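Side-chain contacts in cAMP factor (Mobiluncus curtisii, PDB 6JLC), which probably acts as a secreted pore-forming toxin that takes part in the co-haemolytic CAMP reaction, here seen as the C-terminal part of the longer protein: residues T165-A168 with R169-I173; H176-F179 with R180-Q183. One frame throughout, in Å; residues are numbered along the deposited sequence.

Interaction 1: T165-A168 with R169-I173; sequences TRVA and RDKEI. With ACT (acetate ion), chain B.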
ATOM      1  N   THR A 165     -16.210   9.649  -2.297  1.00 32.68           N
ATOM      2  CA  THR A 165     -17.357  10.541  -2.467  1.00 28.49           C
ATOM      3  C   THR A 165     -17.939  10.411  -3.863  1.00 31.70           C
ATOM      4  O   THR A 165     -19.163  10.443  -4.034  1.00 31.92           O
ATOM      5  CB  THR A 165     -16.954  11.991  -2.176  1.00 29.73           C
ATOM      6  OG1 THR A 165     -16.376  12.064  -0.869  1.00 32.08           O
ATOM      7  CG2 THR A 165     -18.155  12.919  -2.243  1.00 30.91           C
ATOM      8  N   ARG A 166     -17.079  10.261  -4.872  1.00 39.30           N
ATOM      9  CA  ARG A 166     -17.564  10.051  -6.235  1.00 35.82           C
ATOM     10  C   ARG A 166     -18.378   8.766  -6.338  1.00 35.72           C
ATOM     11  O   ARG A 166     -19.467   8.752  -6.919  1.00 37.94           O
ATOM     12  CB  ARG A 166     -16.384  10.010  -7.203  1.00 33.25           C
ATOM     13  CG  ARG A 166     -15.710  11.335  -7.442  1.00 31.13           C
ATOM     14  CD  ARG A 166     -14.391  11.111  -8.155  1.00 32.61           C
ATOM     15  NE  ARG A 166     -13.869  12.353  -8.698  1.00 32.36           N
ATOM     16  CZ  ARG A 166     -12.578  12.590  -8.905  1.00 35.11           C
ATOM     17  NH1 ARG A 166     -11.670  11.659  -8.627  1.00 32.95           N
ATOM     18  NH2 ARG A 166     -12.197  13.756  -9.403  1.00 35.73           N
ATOM     19  N   VAL A 167     -17.850   7.670  -5.786  1.00 43.10           N
ATOM     20  CA  VAL A 167     -18.557   6.393  -5.841  1.00 50.49           C
ATOM     21  C   VAL A 167     -19.919   6.516  -5.173  1.00 45.15           C
ATOM     22  O   VAL A 167     -20.949   6.154  -5.754  1.00 50.62           O
ATOM     23  CB  VAL A 167     -17.710   5.281  -5.199  1.00 50.45           C
ATOM     24  CG1 VAL A 167     -18.586   4.082  -4.852  1.00 54.94           C
ATOM     25  CG2 VAL A 167     -16.584   4.871  -6.130  1.00 51.59           C
ATOM     26  N   ALA A 168     -19.946   7.047  -3.947  1.00 42.44           N
ATOM     27  CA  ALA A 168     -21.209   7.224  -3.236  1.00 40.65           C
ATOM     28  C   ALA A 168     -22.132   8.206  -3.944  1.00 44.84           C
ATOM     29  O   ALA A 168     -23.361   8.053  -3.893  1.00 43.21           O
ATOM     30  CB  ALA A 168     -20.946   7.686  -1.802  1.00 38.79           C
ATOM     31  N   ARG A 169     -21.575   9.214  -4.614  1.00 39.93           N
ATOM     32  CA  ARG A 169     -22.427  10.178  -5.307  1.00 36.49           C
ATOM     33  C   ARG A 169     -23.208   9.513  -6.433  1.00 44.92           C
ATOM     34  O   ARG A 169     -24.395   9.793  -6.624  1.00 48.20           O
ATOM     35  CB  ARG A 169     -21.580  11.327  -5.854  1.00 41.23           C
ATOM     36  CG  ARG A 169     -22.299  12.195  -6.878  1.00 42.30           C
ATOM     37  CD  ARG A 169     -21.310  12.800  -7.872  1.00 34.16           C
ATOM     38  NE  ARG A 169     -20.501  11.792  -8.548  1.00 34.03           N
ATOM     39  CZ  ARG A 169     -19.348  12.045  -9.164  1.00 39.55           C
ATOM     40  NH1 ARG A 169     -18.855  13.278  -9.189  1.00 36.87           N
ATOM     41  NH2 ARG A 169     -18.678  11.062  -9.749  1.00 41.21           N
ATOM     42  N   ASP A 170     -22.551   8.626  -7.184  1.00 51.38           N
ATOM     43  CA  ASP A 170     -23.186   7.994  -8.334  1.00 58.39           C
ATOM     44  C   ASP A 170     -24.214   6.953  -7.911  1.00 64.50           C
ATOM     45  O   ASP A 170     -25.159   6.678  -8.660  1.00 63.82           O
ATOM     46  CB  ASP A 170     -22.122   7.350  -9.219  1.00 57.01           C
ATOM     47  CG  ASP A 170     -21.162   8.364  -9.814  1.00 59.76           C
ATOM     48  OD1 ASP A 170     -21.600   9.495 -10.137  1.00 59.64           O
ATOM     49  OD2 ASP A 170     -19.968   8.017  -9.960  1.00 66.41           O
ATOM     50  N   LYS A 171     -24.050   6.365  -6.723  1.00 67.88           N
ATOM     51  CA  LYS A 171     -24.947   5.323  -6.245  1.00 67.64           C
ATOM     52  C   LYS A 171     -26.107   5.851  -5.415  1.00 69.49           C
ATOM     53  O   LYS A 171     -27.141   5.179  -5.331  1.00 78.69           O
ATOM     54  CB  LYS A 171     -24.169   4.290  -5.423  1.00 63.39           C
ATOM     55  CG  LYS A 171     -23.193   3.475  -6.250  1.00 68.63           C
ATOM     56  CD  LYS A 171     -22.853   2.154  -5.579  1.00 72.40           C
ATOM     57  CE  LYS A 171     -21.364   1.847  -5.707  1.00 73.10           C
ATOM     58  NZ  LYS A 171     -20.729   1.571  -4.389  1.00 70.66           N
ATOM     59  N   GLU A 172     -25.979   7.037  -4.817  1.00 62.98           N
ATOM     60  CA  GLU A 172     -26.996   7.542  -3.907  1.00 52.19           C
ATOM     61  C   GLU A 172     -27.562   8.906  -4.269  1.00 47.70           C
ATOM     62  O   GLU A 172     -28.688   9.201  -3.871  1.00 52.09           O
ATOM     63  CB  GLU A 172     -26.442   7.616  -2.475  1.00 57.96           C
ATOM     64  CG  GLU A 172     -26.098   6.266  -1.880  1.00 65.80           C
ATOM     65  CD  GLU A 172     -27.325   5.517  -1.401  1.00 79.00           C
ATOM     66  OE1 GLU A 172     -28.437   6.095  -1.442  1.00 78.54           O
ATOM     67  OE2 GLU A 172     -27.175   4.349  -0.985  1.00 85.47           O
ATOM     68  N   ILE A 173     -26.827   9.746  -4.989  1.00 49.86           N
ATOM     69  CA  ILE A 173     -27.269  11.113  -5.277  1.00 46.03           C
ATOM     70  C   ILE A 173     -27.778  11.247  -6.699  1.00 51.64           C
ATOM     71  O   ILE A 173     -28.865  11.772  -6.934  1.00 55.09           O
ATOM     72  CB  ILE A 173     -26.131  12.120  -5.003  1.00 43.27           C
ATOM     73  CG1 ILE A 173     -25.524  11.875  -3.617  1.00 45.62           C
ATOM     74  CG2 ILE A 173     -26.654  13.541  -5.140  1.00 38.89           C
ATOM     75  CD1 ILE A 173     -26.522  12.043  -2.496  1.00 44.44           C
TER
HETATM   76  C   ACT B 301     -15.507  15.214  -9.828  1.00 34.05           C
HETATM   77  O   ACT B 301     -15.975  14.050  -9.640  1.00 32.37           O
HETATM   78  OXT ACT B 301     -14.317  15.550 -10.033  1.00 31.40           O
HETATM   79  CH3 ACT B 301     -16.519  16.400  -9.788  1.00 27.94           C
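On the last turns of helix 152-173, Arg166 and Arg169, one helical turn apart, lie side by side and point the same way to share an acetate ion, probably taken up from the crystallisation liquor. Arg166 holds it side-on, through the NE-NH2 edge of its guanidinium, with two nearly straight bonds: NE reaches acetate O at 2.9 Å and NH2 reaches acetate OXT at 2.8 Å. Its chain runs extended from CG to NE, which carries the charged end to the anion. Arg169 adds a third bond from NH1 to the same acetate O, 3.0 Å long, so that this oxygen takes two donors. The two guanidinium planes are turned 40° apart, and Arg169 lays one face over Arg166, NH2 lying 3.6 Å from Arg166 CB. A bend at chi3 (56°) swings the Arg169 group back along the helix, where NE forms a salt bridge with Asp170 OD1 at 3.0 Å, its hydrogen bonds weak. The negative charges on two sides would be expected to steady this guanidinium. Farther round the helix, the bent end of Lys171 lies alongside Val167, NZ 3.3 Å and CE 3.7 Å from Val167 CG1. Arg169 NH1 also bonds to Asn186 of helix 179-197, whose Tyr182 and Leu185 pack on the Arg169 side chain, while Thr165 and Ala168 touch Leu213 and Tyr217 of helix 203-222.

Interaction 2: H176-F179 with R180-Q183; sequences HKNF and RTYQ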
ATOM      1  N   HIS A 176     -31.044   9.170  -7.043  1.00 79.59           N
ATOM      2  CA  HIS A 176     -32.277   9.521  -6.349  1.00 72.58           C
ATOM      3  C   HIS A 176     -32.471  10.991  -5.991  1.00 69.41           C
ATOM      4  O   HIS A 176     -33.493  11.314  -5.378  1.00 69.54           O
ATOM      5  CB  HIS A 176     -32.407   8.702  -5.054  1.00 69.51           C
ATOM      6  CG  HIS A 176     -32.207   7.232  -5.244  1.00 75.97           C
ATOM      7  ND1 HIS A 176     -31.189   6.533  -4.631  1.00 78.77           N
ATOM      8  CD2 HIS A 176     -32.896   6.325  -5.975  1.00 79.93           C
ATOM      9  CE1 HIS A 176     -31.259   5.260  -4.976  1.00 78.28           C
ATOM     10  NE2 HIS A 176     -32.286   5.107  -5.793  1.00 81.12           N
ATOM     11  N   LYS A 177     -31.562  11.892  -6.351  1.00 62.04           N
ATOM     12  CA  LYS A 177     -31.659  13.259  -5.849  1.00 56.43           C
ATOM     13  C   LYS A 177     -31.820  14.273  -6.975  1.00 55.62           C
ATOM     14  O   LYS A 177     -31.690  13.964  -8.160  1.00 63.44           O
ATOM     15  CB  LYS A 177     -30.435  13.627  -5.001  1.00 58.43           C
ATOM     16  CG  LYS A 177     -30.713  13.697  -3.513  1.00 65.30           C
ATOM     17  CD  LYS A 177     -31.139  12.340  -2.985  1.00 65.98           C
ATOM     18  CE  LYS A 177     -30.935  12.243  -1.495  1.00 63.53           C
ATOM     19  NZ  LYS A 177     -31.682  11.098  -0.919  1.00 63.67           N
ATOM     20  N   ASN A 178     -32.087  15.507  -6.556  1.00 57.71           N
ATOM     21  CA  ASN A 178     -32.239  16.646  -7.455  1.00 63.29           C
ATOM     22  C   ASN A 178     -30.963  16.880  -8.263  1.00 58.32           C
ATOM     23  O   ASN A 178     -29.859  16.540  -7.834  1.00 54.07           O
ATOM     24  CB  ASN A 178     -32.581  17.881  -6.614  1.00 72.35           C
ATOM     25  CG  ASN A 178     -32.684  19.159  -7.424  1.00 83.13           C
ATOM     26  OD1 ASN A 178     -32.396  20.234  -6.907  1.00 88.03           O
ATOM     27  ND2 ASN A 178     -33.143  19.061  -8.672  1.00 80.31           N
ATOM     28  N   PHE A 179     -31.125  17.457  -9.462  1.00 59.01           N
ATOM     29  CA  PHE A 179     -29.966  17.864 -10.254  0.57 58.99           C
ATOM     30  C   PHE A 179     -29.138  18.910  -9.500  1.00 55.50           C
ATOM     31  O   PHE A 179     -27.904  18.837  -9.490  1.00 45.84           O
ATOM     32  CB  PHE A 179     -30.416  18.426 -11.607  0.57 57.86           C
ATOM     33  CG  PHE A 179     -30.807  17.376 -12.620  0.57 55.68           C
ATOM     34  CD1 PHE A 179     -31.303  16.146 -12.226  0.57 54.12           C
ATOM     35  CD2 PHE A 179     -30.691  17.639 -13.978  0.57 58.35           C
ATOM     36  CE1 PHE A 179     -31.668  15.194 -13.164  0.57 54.91           C
ATOM     37  CE2 PHE A 179     -31.050  16.690 -14.920  0.57 54.97           C
ATOM     38  CZ  PHE A 179     -31.541  15.468 -14.512  0.57 55.87           C
ATOM     39  N   ARG A 180     -29.806  19.882  -8.879  1.00 49.14           N
ATOM     40  CA  ARG A 180     -29.091  20.893  -8.101  1.00 50.20           C
ATOM     41  C   ARG A 180     -28.347  20.275  -6.927  1.00 46.66           C
ATOM     42  O   ARG A 180     -27.272  20.757  -6.551  1.00 45.77           O
ATOM     43  CB  ARG A 180     -30.057  21.960  -7.585  1.00 51.44           C
ATOM     44  CG  ARG A 180     -30.616  22.880  -8.646  1.00 60.66           C
ATOM     45  CD  ARG A 180     -31.116  24.165  -8.018  1.00 64.76           C
ATOM     46  NE  ARG A 180     -32.409  23.999  -7.358  1.00 61.26           N
ATOM     47  CZ  ARG A 180     -32.901  24.843  -6.456  1.00 59.83           C
ATOM     48  NH1 ARG A 180     -32.201  25.915  -6.094  1.00 51.18           N
ATOM     49  NH2 ARG A 180     -34.094  24.619  -5.914  1.00 55.33           N
ATOM     50  N   THR A 181     -28.908  19.223  -6.325  1.00 45.46           N
ATOM     51  CA  THR A 181     -28.228  18.545  -5.225  1.00 44.43           C
ATOM     52  C   THR A 181     -26.962  17.861  -5.725  1.00 48.92           C
ATOM     53  O   THR A 181     -25.906  17.921  -5.083  1.00 48.29           O
ATOM     54  CB  THR A 181     -29.164  17.517  -4.575  1.00 49.94           C
ATOM     55  OG1 THR A 181     -30.361  18.159  -4.108  1.00 52.17           O
ATOM     56  CG2 THR A 181     -28.464  16.818  -3.406  1.00 45.08           C
ATOM     57  N   TYR A 182     -27.062  17.194  -6.873  1.00 46.67           N
ATOM     58  CA  TYR A 182     -25.898  16.557  -7.483  1.00 43.41           C
ATOM     59  C   TYR A 182     -24.818  17.579  -7.817  1.00 43.77           C
ATOM     60  O   TYR A 182     -23.633  17.364  -7.528  1.00 39.62           O
ATOM     61  CB  TYR A 182     -26.337  15.814  -8.744  1.00 41.34           C
ATOM     62  CG  TYR A 182     -25.260  15.003  -9.436  1.00 36.33           C
ATOM     63  CD1 TYR A 182     -24.481  15.561 -10.448  1.00 40.98           C
ATOM     64  CD2 TYR A 182     -25.051  13.671  -9.103  1.00 38.44           C
ATOM     65  CE1 TYR A 182     -23.516  14.812 -11.103  1.00 38.01           C
ATOM     66  CE2 TYR A 182     -24.093  12.914  -9.750  1.00 38.32           C
ATOM     67  CZ  TYR A 182     -23.322  13.487 -10.746  1.00 43.47           C
ATOM     68  OH  TYR A 182     -22.367  12.726 -11.387  1.00 37.62           O
ATOM     69  N   GLN A 183     -25.212  18.696  -8.437  1.00 41.36           N
ATOM     70  CA  GLN A 183     -24.245  19.687  -8.900  1.00 45.79           C
ATOM     71  C   GLN A 183     -23.540  20.375  -7.734  1.00 44.18           C
ATOM     72  O   GLN A 183     -22.328  20.611  -7.788  1.00 41.49           O
ATOM     73  CB  GLN A 183     -24.944  20.714  -9.794  1.00 54.05           C
ATOM     74  CG  GLN A 183     -24.018  21.738 -10.425  1.00 62.06           C
ATOM     75  CD  GLN A 183     -24.721  22.586 -11.466  1.00 79.40           C
ATOM     76  OE1 GLN A 183     -24.764  22.231 -12.642  1.00 90.72           O
ATOM     77  NE2 GLN A 183     -25.272  23.717 -11.038  1.00 83.27           N
TER
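Asn178 and Arg180 cross at the start of helix 179-197, with the amide and guanidinium planes turned 77° apart. Asn178 occupies the N-cap position, and its CG stands anti to the backbone N (chi1 177°), which places the amide beside the first turn. From there OD1 touches the aliphatic root of Arg180, lying only 3.0 Å from CB, and it approaches the more distant guanidinium obliquely. On another side of the cap residue, the Thr181 hydroxyl rests beside the Asn178 side chain, OG1 3.4 Å from Asn178 CB. Its methyl serves a different neighbour: CG2 meets Lys177 CG at 3.8 Å, a small apolar contact between side chains set at a slant to each other. A bend at chi2 (63°) turns the rest of the lysine chain away, and NZ bonds to Ser225 OG near the C-terminus. The backbone confirms the helix start, since Tyr182 N donates to Asn178 O at 3.0 Å and Gln183 N to Phe179 O at 2.9 Å. Tyr182 follows this turn with its CB near Phe179 O, while its ring leads away from 176-179. The cap thus joins the loop after helix 152-173 to helix 179-197: Thr181 packs on Ile173 and on Ala223, just beyond helix 203-222, and Tyr182 packs on Leu174 and on Asp170 of helix 152-173.

Interactions 1 and 2 come in series along the chain, with centres about 11 Å apart. The first occupies the end of helix 152-173 and the second the start of helix 179-197, so together they frame the short connection between two consecutive helices. They meet directly through Tyr182, whose CE2 lies 3.4 Å from Arg169 CD and whose CA lies 3.9 Å from Ile173 CG2. Residues of helix 203-222 or the tail after it touch both, which places them at one end of a three-helix arrangement in the all-helical CAMP factor fold. Their centres lie about 24 and 34 Å from the centre of the chain, interaction 2 being the more peripheral.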